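Alpha-ketoglutarate-dependent 2,4-dichlorophenoxyacetate dioxygenase (Bradyrhizobium diazoefficiens, PDB 5BKE) probably acts as a metal- and 2-oxoglutarate-dependent dioxygenase that breaks down aryloxyalkanoate herbicides. Local coordinates at residues S128-R133 with V255-R260; T142-M147 with T262-R267; L19-P24 with H46-T51. All blocks are in the same frame, centred on the assembly; numbering follows the deposited sequence.

Contacts 1 and 2 each pair antiparallel strands, one in the larger mixed sheet and one in a three-stranded sheet. Their centres lie about 11 Å apart, and both touch N-oxalylglycine. Along the chain their segments alternate, and Trp257 joins them: its CE3 packs 3.3 Å from CE2 of Phe144, and its ring meets that of the manganese ligand His264. Contact 3 closes earlier, between the loops that follow strands 14-17 and 42-45 of the larger sheet, its centre about 14 Å from that of contact 1. There Arg133 CZ rests 3.3 Å from Ile50 O. Contacts 2 and 3 do not touch, their nearest atoms about 11 Å apart, and the Ile50 side chain stays about 13 Å from N-oxalylglycine.

Contact 1: S128-R133 with V255-R260; sequences SLLSAR and VMWDNR. With OGA (N-oxalylglycine), chain O.
With CG lodged between its backbone N and carbonyl carbon (chi1 60°), Trp257 lays its indole alongside strand 128-132, where Ser128 CB sits over one face, near the rim, 3.4 Å from CE2. The Ser128 hydroxyl is turned beside its own backbone N (chi1 -61°), which brings OG into the amide plane of Asn259; the bond from ND2 is 2.8 Å long and nearly straight at 167°. OG is also hydrogen-bonded to the manganese ligand Asp117. Asn259 OD1 lies at the indole edge, takes a weak bond from Trp257 NE1 and is hydrogen-bonded to the backbone N of Asp117. Leu130 CB meets Trp257 CZ3 obliquely at 3.6 Å, while its methyls reach toward N-oxalylglycine, whose O1 lies in the ring plane 3.5 Å from Trp257 CZ2. On the other face of the sheet, Leu129 and Met256 run side by side (CG to CB 3.8 Å) against Phe58 of helix 52-59; they form a non-hydrogen-bonded pair flanked by the hydrogen-bonded pairs Ser128-Trp257 and Leu130-Val255. Leu130 and the Trp257 ring thus give the inhibitor a largely apolar wall, while Ser128 OG and Asn259 form a second shell that probably helps to orient Asp117 for the metal.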
loop_
_atom_site.group_PDB
_atom_site.type_symbol
_atom_site.label_atom_id
_atom_site.label_comp_id
_atom_site.label_asym_id
_atom_site.label_seq_id
_atom_site.Cartn_x
_atom_site.Cartn_y
_atom_site.Cartn_z
ATOM N N SER C 128 15.975 16.043 36.351
ATOM C CA SER C 128 16.356 15.617 37.692
ATOM C C SER C 128 17.455 14.561 37.620
ATOM O O SER C 128 17.400 13.649 36.780
ATOM C CB SER C 128 15.163 15.038 38.428
ATOM O OG SER C 128 14.123 15.985 38.578
ATOM N N LEU C 129 18.438 14.672 38.509
ATOM C CA LEU C 129 19.617 13.791 38.487
ATOM C C LEU C 129 19.823 13.129 39.848
ATOM O O LEU C 129 20.179 13.805 40.815
ATOM C CB LEU C 129 20.868 14.578 38.086
ATOM C CG LEU C 129 20.920 15.247 36.712
ATOM C CD1 LEU C 129 20.172 16.574 36.633
ATOM C CD2 LEU C 129 22.375 15.443 36.338
ATOM N N LEU C 130 19.622 11.810 39.911
ATOM C CA LEU C 130 19.641 11.076 41.178
ATOM C C LEU C 130 20.852 10.155 41.354
ATOM O O LEU C 130 21.097 9.251 40.541
ATOM C CB LEU C 130 18.336 10.297 41.360
ATOM C CG LEU C 130 17.999 9.760 42.753
ATOM C CD1 LEU C 130 17.804 10.904 43.734
ATOM C CD2 LEU C 130 16.750 8.897 42.702
ATOM N N SER C 131 21.590 10.398 42.437
ATOM C CA SER C 131 22.801 9.657 42.770
ATOM C C SER C 131 22.569 8.764 43.990
ATOM O O SER C 131 22.002 9.205 44.993
ATOM C CB SER C 131 23.943 10.639 43.001
ATOM O OG SER C 131 25.091 10.018 43.530
ATOM N N ALA C 132 22.978 7.497 43.872
ATOM C CA ALA C 132 22.831 6.499 44.944
ATOM C C ALA C 132 24.093 6.446 45.813
ATOM O O ALA C 132 25.138 5.940 45.386
ATOM C CB ALA C 132 22.520 5.126 44.356
ATOM N N ARG C 133 23.991 6.979 47.027
ATOM C CA ARG C 133 25.152 7.096 47.915
ATOM C C ARG C 133 25.213 5.954 48.917
ATOM O O ARG C 133 26.294 5.422 49.177
ATOM C CB ARG C 133 25.178 8.461 48.613
ATOM C CG ARG C 133 25.107 9.653 47.666
ATOM C CD ARG C 133 26.282 9.724 46.696
ATOM N NE ARG C 133 26.229 10.950 45.904
ATOM C CZ ARG C 133 26.714 12.130 46.296
ATOM N NH1 ARG C 133 26.595 13.187 45.500
ATOM N NH2 ARG C 133 27.308 12.259 47.484
ATOM N N VAL C 255 21.006 8.066 37.857
ATOM C CA VAL C 255 19.886 8.042 36.926
ATOM C C VAL C 255 19.345 9.463 36.792
ATOM O O VAL C 255 19.083 10.143 37.794
ATOM C CB VAL C 255 18.783 7.037 37.351
ATOM C CG1 VAL C 255 17.642 7.014 36.349
ATOM C CG2 VAL C 255 19.365 5.629 37.474
ATOM N N MET C 256 19.214 9.913 35.548
ATOM C CA MET C 256 18.673 11.239 35.251
ATOM C C MET C 256 17.495 11.148 34.301
ATOM O O MET C 256 17.490 10.331 33.369
ATOM C CB MET C 256 19.752 12.196 34.738
ATOM C CG MET C 256 20.400 11.847 33.411
ATOM S SD MET C 256 21.723 12.986 32.926
ATOM C CE MET C 256 20.888 14.581 32.893
ATOM N N TRP C 257 16.479 11.964 34.556
ATOM C CA TRP C 257 15.249 11.892 33.784
ATOM C C TRP C 257 14.739 13.261 33.353
ATOM O O TRP C 257 14.996 14.275 34.030
ATOM C CB TRP C 257 14.170 11.090 34.528
ATOM C CG TRP C 257 13.766 11.641 35.875
ATOM C CD1 TRP C 257 12.769 12.552 36.123
ATOM C CD2 TRP C 257 14.321 11.295 37.155
ATOM N NE1 TRP C 257 12.685 12.805 37.467
ATOM C CE2 TRP C 257 13.618 12.049 38.129
ATOM C CE3 TRP C 257 15.354 10.437 37.573
ATOM C CZ2 TRP C 257 13.908 11.967 39.499
ATOM C CZ3 TRP C 257 15.642 10.348 38.938
ATOM C CH2 TRP C 257 14.923 11.116 39.883
ATOM N N ASP C 258 14.039 13.277 32.218
ATOM C CA ASP C 258 13.364 14.467 31.749
ATOM C C ASP C 258 11.952 14.482 32.306
ATOM O O ASP C 258 11.109 13.644 31.948
ATOM C CB ASP C 258 13.370 14.555 30.219
ATOM C CG ASP C 258 12.832 15.885 29.702
ATOM O OD1 ASP C 258 12.450 16.767 30.513
ATOM O OD2 ASP C 258 12.804 16.060 28.463
ATOM N N ASN C 259 11.699 15.448 33.195
ATOM C CA ASN C 259 10.374 15.593 33.838
ATOM C C ASN C 259 9.285 15.985 32.838
ATOM O O ASN C 259 8.105 15.721 33.069
ATOM C CB ASN C 259 10.444 16.601 34.998
ATOM C CG ASN C 259 11.187 16.039 36.208
ATOM O OD1 ASN C 259 10.704 15.118 36.893
ATOM N ND2 ASN C 259 12.377 16.572 36.459
ATOM N N ARG C 260 9.707 16.586 31.723
ATOM C CA ARG C 260 8.804 17.045 30.664
ATOM C C ARG C 260 8.214 15.890 29.809
ATOM O O ARG C 260 7.236 16.107 29.074
ATOM C CB ARG C 260 9.505 18.084 29.768
ATOM C CG ARG C 260 10.220 19.204 30.535
ATOM C CD ARG C 260 11.074 20.084 29.635
ATOM N NE ARG C 260 12.157 19.333 29.004
ATOM C CZ ARG C 260 13.039 19.830 28.142
ATOM N NH1 ARG C 260 13.006 21.114 27.790
ATOM N NH2 ARG C 260 13.976 19.034 27.634
HETATM C C1 OGA O . 13.134 12.189 43.242
HETATM C C2 OGA O . 12.417 10.959 43.493
HETATM C C4 OGA O . 12.591 8.607 44.192
HETATM C C5 OGA O . 13.676 7.788 44.835
HETATM O O1 OGA O . 12.542 13.075 42.579
HETATM O O2 OGA O . 14.310 12.293 43.656
HETATM O "O2'" OGA O . 11.192 10.977 43.419
HETATM O O3 OGA O . 14.182 8.240 45.888
HETATM N N1 OGA O . 13.142 9.879 43.750
HETATM O O4 OGA O . 14.029 6.718 44.288
#

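Contact 2: T142-M147 with T262-R267; sequences TEFADM and TMHRVR. With MN (manganese (II) ion), chain N; OGA (N-oxalylglycine), chain O.
Phe144 and His264 form a non-hydrogen-bonded pair of antiparallel strands 142-146 and 262-266, with CD2 of the phenyl ring meeting CB of the histidine obliquely at 3.7 Å. This face is closely filled. His264 CG takes the position between backbone N and carbonyl carbon (chi1 64°), which lifts the imidazole off the sheet to place NE2 2.2 Å from manganese. N-oxalylglycine chelates the same ion through O1 and O2', the latter near the plane of the imidazole at its edge. At the far end of the inhibitor, Thr142 OG1 donates a 2.6 Å hydrogen bond to O4, and Val266 packs its CB and both methyls against the same carboxylate.

The opposite face is held by charge and opens toward solvent at Arg267. Arg265 turns the edge of its guanidinium to Glu143, giving OE1 both NH2 (3.0 Å) and NE (3.1 Å) from one side of the carboxylate plane; the two planes stand 55° apart. Arg267, its chain bent back, brings NH2 to OE2 at 3.0 Å, and its guanidinium lies over that of Arg265. Arg265 also forms a salt bridge to Glu236 of the second subunit, and Arg267 one to Asp233 of that subunit. A glutamine in place of Glu143 would probably leave the two neighbouring guanidinium groups without the charge that holds them together on this subunit. Farther along, Met147, just past the strand, meets Met263 through their methyls, CE to CE 3.8 Å.

With His115 and Asp117, His264 completes the two-histidine-one-carboxylate facial triad characteristic of the double-stranded beta-helix (cupin) core of 2-oxoglutarate-dependent dioxygenases.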
loop_
_atom_site.group_PDB
_atom_site.type_symbol
_atom_site.label_atom_id
_atom_site.label_comp_id
_atom_site.label_asym_id
_atom_site.label_seq_id
_atom_site.Cartn_x
_atom_site.Cartn_y
_atom_site.Cartn_z
ATOM N N THR C 142 13.316 2.350 41.687
ATOM C CA THR C 142 12.722 3.536 41.078
ATOM C C THR C 142 12.175 3.189 39.696
ATOM O O THR C 142 12.884 2.637 38.858
ATOM C CB THR C 142 13.700 4.729 41.046
ATOM O OG1 THR C 142 14.204 4.945 42.372
ATOM C CG2 THR C 142 12.989 6.014 40.563
ATOM N N GLU C 143 10.898 3.494 39.484
ATOM C CA GLU C 143 10.217 3.150 38.237
ATOM C C GLU C 143 9.956 4.419 37.437
ATOM O O GLU C 143 9.682 5.476 38.017
ATOM C CB GLU C 143 8.915 2.383 38.511
ATOM C CG GLU C 143 9.134 1.084 39.279
ATOM C CD GLU C 143 7.899 0.217 39.448
ATOM O OE1 GLU C 143 6.755 0.668 39.184
ATOM O OE2 GLU C 143 8.078 -0.936 39.886
ATOM N N PHE C 144 10.064 4.287 36.112
ATOM C CA PHE C 144 9.886 5.367 35.153
ATOM C C PHE C 144 8.836 4.982 34.107
ATOM O O PHE C 144 8.782 3.825 33.657
ATOM C CB PHE C 144 11.219 5.692 34.477
ATOM C CG PHE C 144 12.285 6.159 35.438
ATOM C CD1 PHE C 144 13.116 5.236 36.104
ATOM C CD2 PHE C 144 12.454 7.521 35.699
ATOM C CE1 PHE C 144 14.088 5.671 37.008
ATOM C CE2 PHE C 144 13.422 7.960 36.595
ATOM C CZ PHE C 144 14.239 7.041 37.256
ATOM N N ALA C 145 8.008 5.951 33.728
ATOM C CA ALA C 145 6.985 5.740 32.717
ATOM C C ALA C 145 7.121 6.771 31.596
ATOM O O ALA C 145 7.345 7.963 31.857
ATOM C CB ALA C 145 5.607 5.789 33.344
ATOM N N ASP C 146 7.009 6.291 30.357
ATOM C CA ASP C 146 7.182 7.108 29.163
ATOM C C ASP C 146 5.845 7.721 28.783
ATOM O O ASP C 146 4.975 7.036 28.236
ATOM C CB ASP C 146 7.755 6.267 28.009
ATOM C CG ASP C 146 8.053 7.087 26.752
ATOM O OD1 ASP C 146 7.439 8.164 26.537
ATOM O OD2 ASP C 146 8.908 6.636 25.955
ATOM N N MET C 147 5.705 9.019 29.052
ATOM C CA MET C 147 4.456 9.758 28.807
ATOM C C MET C 147 4.114 10.018 27.334
ATOM O O MET C 147 2.944 10.276 27.009
ATOM C CB MET C 147 4.446 11.072 29.602
ATOM C CG MET C 147 4.385 10.903 31.122
ATOM S SD MET C 147 2.911 10.036 31.717
ATOM C CE MET C 147 3.632 8.460 32.159
ATOM N N THR C 262 8.123 12.346 31.301
ATOM C CA THR C 262 8.042 11.168 32.169
ATOM C C THR C 262 7.254 11.372 33.458
ATOM O O THR C 262 7.002 12.501 33.883
ATOM C CB THR C 262 9.440 10.677 32.627
ATOM O OG1 THR C 262 10.079 11.702 33.406
ATOM C CG2 THR C 262 10.335 10.256 31.456
ATOM N N MET C 263 6.858 10.248 34.058
ATOM C CA MET C 263 6.590 10.153 35.484
ATOM C C MET C 263 7.570 9.168 36.095
ATOM O O MET C 263 8.192 8.364 35.384
ATOM C CB MET C 263 5.171 9.672 35.764
ATOM C CG MET C 263 4.108 10.739 35.606
ATOM S SD MET C 263 2.596 10.321 36.465
ATOM C CE MET C 263 2.134 8.777 35.655
ATOM N N HIS C 264 7.702 9.234 37.416
ATOM C CA HIS C 264 8.523 8.295 38.164
ATOM C C HIS C 264 7.964 8.090 39.572
ATOM O O HIS C 264 7.093 8.857 40.030
ATOM C CB HIS C 264 9.993 8.732 38.175
ATOM C CG HIS C 264 10.224 10.020 38.883
ATOM N ND1 HIS C 264 9.992 11.240 38.292
ATOM C CD2 HIS C 264 10.639 10.282 40.145
ATOM C CE1 HIS C 264 10.247 12.198 39.161
ATOM N NE2 HIS C 264 10.654 11.644 40.287
ATOM N N ARG C 265 8.433 7.029 40.229
ATOM C CA ARG C 265 8.054 6.697 41.611
ATOM C C ARG C 265 9.083 5.759 42.244
ATOM O O ARG C 265 9.823 5.058 41.546
ATOM C CB ARG C 265 6.641 6.092 41.689
ATOM C CG ARG C 265 6.501 4.698 41.076
ATOM C CD ARG C 265 5.237 3.998 41.538
ATOM N NE ARG C 265 5.084 2.679 40.902
ATOM C CZ ARG C 265 4.021 1.889 41.034
ATOM N NH1 ARG C 265 2.972 2.269 41.760
ATOM N NH2 ARG C 265 3.999 0.709 40.424
ATOM N N VAL C 266 9.130 5.762 43.572
ATOM C CA VAL C 266 9.945 4.804 44.314
ATOM C C VAL C 266 8.996 3.757 44.913
ATOM O O VAL C 266 7.895 4.096 45.374
ATOM C CB VAL C 266 10.870 5.501 45.359
ATOM C CG1 VAL C 266 10.078 6.382 46.327
ATOM C CG2 VAL C 266 11.739 4.502 46.116
ATOM N N ARG C 267 9.400 2.489 44.855
ATOM C CA ARG C 267 8.615 1.400 45.464
ATOM C C ARG C 267 8.904 1.294 46.968
ATOM O O ARG C 267 9.958 1.742 47.434
ATOM C CB ARG C 267 8.865 0.053 44.753
ATOM C CG ARG C 267 8.552 0.022 43.250
ATOM C CD ARG C 267 7.182 0.610 42.900
ATOM N NE ARG C 267 6.046 -0.121 43.479
ATOM C CZ ARG C 267 5.501 -1.230 42.968
ATOM N NH1 ARG C 267 4.467 -1.801 43.579
ATOM N NH2 ARG C 267 5.976 -1.775 41.848
HETATM MN MN MN N . 10.616 12.748 42.220
HETATM C C1 OGA O . 13.134 12.189 43.242
HETATM C C2 OGA O . 12.417 10.959 43.493
HETATM C C4 OGA O . 12.591 8.607 44.192
HETATM C C5 OGA O . 13.676 7.788 44.835
HETATM O O1 OGA O . 12.542 13.075 42.579
HETATM O O2 OGA O . 14.310 12.293 43.656
HETATM O "O2'" OGA O . 11.192 10.977 43.419
HETATM O O3 OGA O . 14.182 8.240 45.888
HETATM N N1 OGA O . 13.142 9.879 43.750
HETATM O O4 OGA O . 14.029 6.718 44.288
#

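Contact 3: L19-P24 with H46-T51; sequences LDLRKP and HDQDIT
Gln48 and Leu21 cross at about a right angle where loop 46-51 meets a type I beta turn, Asp20 to Lys23, that leads toward helix 27-40. The glutamine chain bends at its second torsion (chi2 -62°), bringing its amide against the backbone where the turn begins, and there it bonds with both ends. NE2 donates to Leu19 O at 3.0 Å, and OE1 accepts from Leu21 N at 2.9 Å, the donor standing 34° out of the plane of the side-chain carbonyl. One amide thus satisfies two main-chain groups two residues apart, which probably fixes its rotation. Leu21 sends its chain across the amide stem, CD1 lying 3.8 Å from Gln48 CG, and continues inward to Phe45 of strand 42-45 and Phe58 of helix 52-59.

Ile50 packs CG2 over the face of the Leu21-Arg22 peptide, 3.7 Å from Leu21 C, and its branch crosses Arg22 obliquely. Arg22 lies at the outer rim, its chain bent at the second and third torsions so that CD rests 3.3 Å from Asp49 O. A weak hydrogen bond from its NE, part of a salt bridge, ties it back to Asp20. The same carboxylate closes an Asx turn, OD1 taking Arg22 N from above its plane. The contact therefore joins the loops ahead of helices 27-40 and 52-59, away from the active site. One water bridges the two segments, 2.8 Å from Asp20 OD1 and 2.9 Å from Gln48 OE1.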
loop_
_atom_site.group_PDB
_atom_site.type_symbol
_atom_site.label_atom_id
_atom_site.label_comp_id
_atom_site.label_asym_id
_atom_site.label_seq_id
_atom_site.Cartn_x
_atom_site.Cartn_y
_atom_site.Cartn_z
ATOM N N LEU C 19 31.719 7.882 30.019
ATOM C CA LEU C 19 31.819 9.218 30.631
ATOM C C LEU C 19 32.115 9.144 32.117
ATOM O O LEU C 19 31.533 8.339 32.839
ATOM C CB LEU C 19 30.544 10.040 30.410
ATOM C CG LEU C 19 30.091 10.435 29.004
ATOM C CD1 LEU C 19 28.809 11.241 29.123
ATOM C CD2 LEU C 19 31.130 11.229 28.226
ATOM N N ASP C 20 33.028 9.990 32.564
ATOM C CA ASP C 20 33.379 10.063 33.970
ATOM C C ASP C 20 32.798 11.369 34.520
ATOM O O ASP C 20 33.285 12.459 34.205
ATOM C CB ASP C 20 34.909 9.970 34.115
ATOM C CG ASP C 20 35.413 10.305 35.512
ATOM O OD1 ASP C 20 34.676 10.149 36.521
ATOM O OD2 ASP C 20 36.588 10.710 35.585
ATOM N N LEU C 21 31.749 11.236 35.333
ATOM C CA LEU C 21 30.989 12.384 35.841
ATOM C C LEU C 21 31.650 13.120 37.014
ATOM O O LEU C 21 31.123 14.135 37.484
ATOM C CB LEU C 21 29.545 11.977 36.171
ATOM C CG LEU C 21 28.684 11.356 35.049
ATOM C CD1 LEU C 21 27.272 11.086 35.549
ATOM C CD2 LEU C 21 28.646 12.197 33.771
ATOM N N ARG C 22 32.794 12.607 37.477
ATOM C CA ARG C 22 33.672 13.310 38.430
ATOM C C ARG C 22 34.378 14.491 37.774
ATOM O O ARG C 22 34.814 15.427 38.462
ATOM C CB ARG C 22 34.738 12.363 38.980
ATOM C CG ARG C 22 34.273 11.461 40.106
ATOM C CD ARG C 22 34.550 9.993 39.828
ATOM N NE ARG C 22 35.927 9.705 39.417
ATOM C CZ ARG C 22 36.898 9.280 40.224
ATOM N NH1 ARG C 22 36.680 9.091 41.526
ATOM N NH2 ARG C 22 38.103 9.044 39.720
ATOM N N LYS C 23 34.494 14.425 36.445
ATOM C CA LYS C 23 35.247 15.386 35.650
ATOM C C LYS C 23 34.333 16.229 34.742
ATOM O O LYS C 23 33.265 15.746 34.332
ATOM C CB LYS C 23 36.286 14.644 34.789
ATOM C CG LYS C 23 37.416 13.989 35.562
ATOM C CD LYS C 23 38.356 15.028 36.174
ATOM C CE LYS C 23 39.232 14.415 37.254
ATOM N NZ LYS C 23 40.158 13.400 36.685
ATOM N N PRO C 24 34.751 17.479 34.410
ATOM C CA PRO C 24 33.986 18.300 33.465
ATOM C C PRO C 24 33.773 17.615 32.113
ATOM O O PRO C 24 34.628 16.821 31.663
ATOM C CB PRO C 24 34.869 19.531 33.283
ATOM C CG PRO C 24 35.612 19.650 34.573
ATOM C CD PRO C 24 35.895 18.229 34.971
ATOM N N HIS C 46 26.303 3.971 35.265
ATOM C CA HIS C 46 26.798 3.115 36.351
ATOM C C HIS C 46 28.153 3.619 36.872
ATOM O O HIS C 46 28.881 4.304 36.153
ATOM C CB HIS C 46 26.883 1.639 35.898
ATOM C CG HIS C 46 25.559 1.041 35.529
ATOM N ND1 HIS C 46 24.535 0.880 36.437
ATOM C CD2 HIS C 46 25.092 0.564 34.351
ATOM C CE1 HIS C 46 23.494 0.330 35.835
ATOM N NE2 HIS C 46 23.808 0.124 34.570
ATOM N N ASP C 47 28.475 3.273 38.122
ATOM C CA ASP C 47 29.794 3.554 38.724
ATOM C C ASP C 47 30.190 5.028 38.602
ATOM O O ASP C 47 31.214 5.373 38.005
ATOM C CB ASP C 47 30.886 2.637 38.128
ATOM C CG ASP C 47 30.487 1.171 38.132
ATOM O OD1 ASP C 47 30.396 0.581 39.234
ATOM O OD2 ASP C 47 30.260 0.608 37.029
ATOM N N GLN C 48 29.345 5.897 39.146
ATOM C CA GLN C 48 29.638 7.325 39.160
ATOM C C GLN C 48 29.773 7.790 40.603
ATOM O O GLN C 48 28.834 8.340 41.184
ATOM C CB GLN C 48 28.587 8.118 38.374
ATOM C CG GLN C 48 28.461 7.734 36.901
ATOM C CD GLN C 48 29.719 7.961 36.073
ATOM O OE1 GLN C 48 30.542 8.824 36.375
ATOM N NE2 GLN C 48 29.866 7.178 35.005
ATOM N N ASP C 49 30.948 7.513 41.170
ATOM C CA ASP C 49 31.285 7.822 42.559
ATOM C C ASP C 49 31.610 9.308 42.652
ATOM O O ASP C 49 32.776 9.724 42.574
ATOM C CB ASP C 49 32.470 6.956 43.016
ATOM C CG ASP C 49 32.801 7.109 44.502
ATOM O OD1 ASP C 49 32.109 7.842 45.243
ATOM O OD2 ASP C 49 33.783 6.466 44.931
ATOM N N ILE C 50 30.562 10.102 42.813
ATOM C CA ILE C 50 30.668 11.557 42.683
ATOM C C ILE C 50 30.367 12.267 44.013
ATOM O O ILE C 50 29.661 11.720 44.867
ATOM C CB ILE C 50 29.751 12.079 41.547
ATOM C CG1 ILE C 50 28.296 11.597 41.764
ATOM C CG2 ILE C 50 30.321 11.677 40.180
ATOM C CD1 ILE C 50 27.290 12.108 40.757
ATOM N N THR C 51 30.932 13.459 44.183
ATOM C CA THR C 51 30.575 14.362 45.287
ATOM C C THR C 51 29.315 15.157 44.916
ATOM O O THR C 51 28.931 15.207 43.750
ATOM C CB THR C 51 31.712 15.355 45.608
ATOM O OG1 THR C 51 31.944 16.191 44.471
ATOM C CG2 THR C 51 33.012 14.629 45.980
HETATM O O HOH W 1 33.136 8.024 37.454
#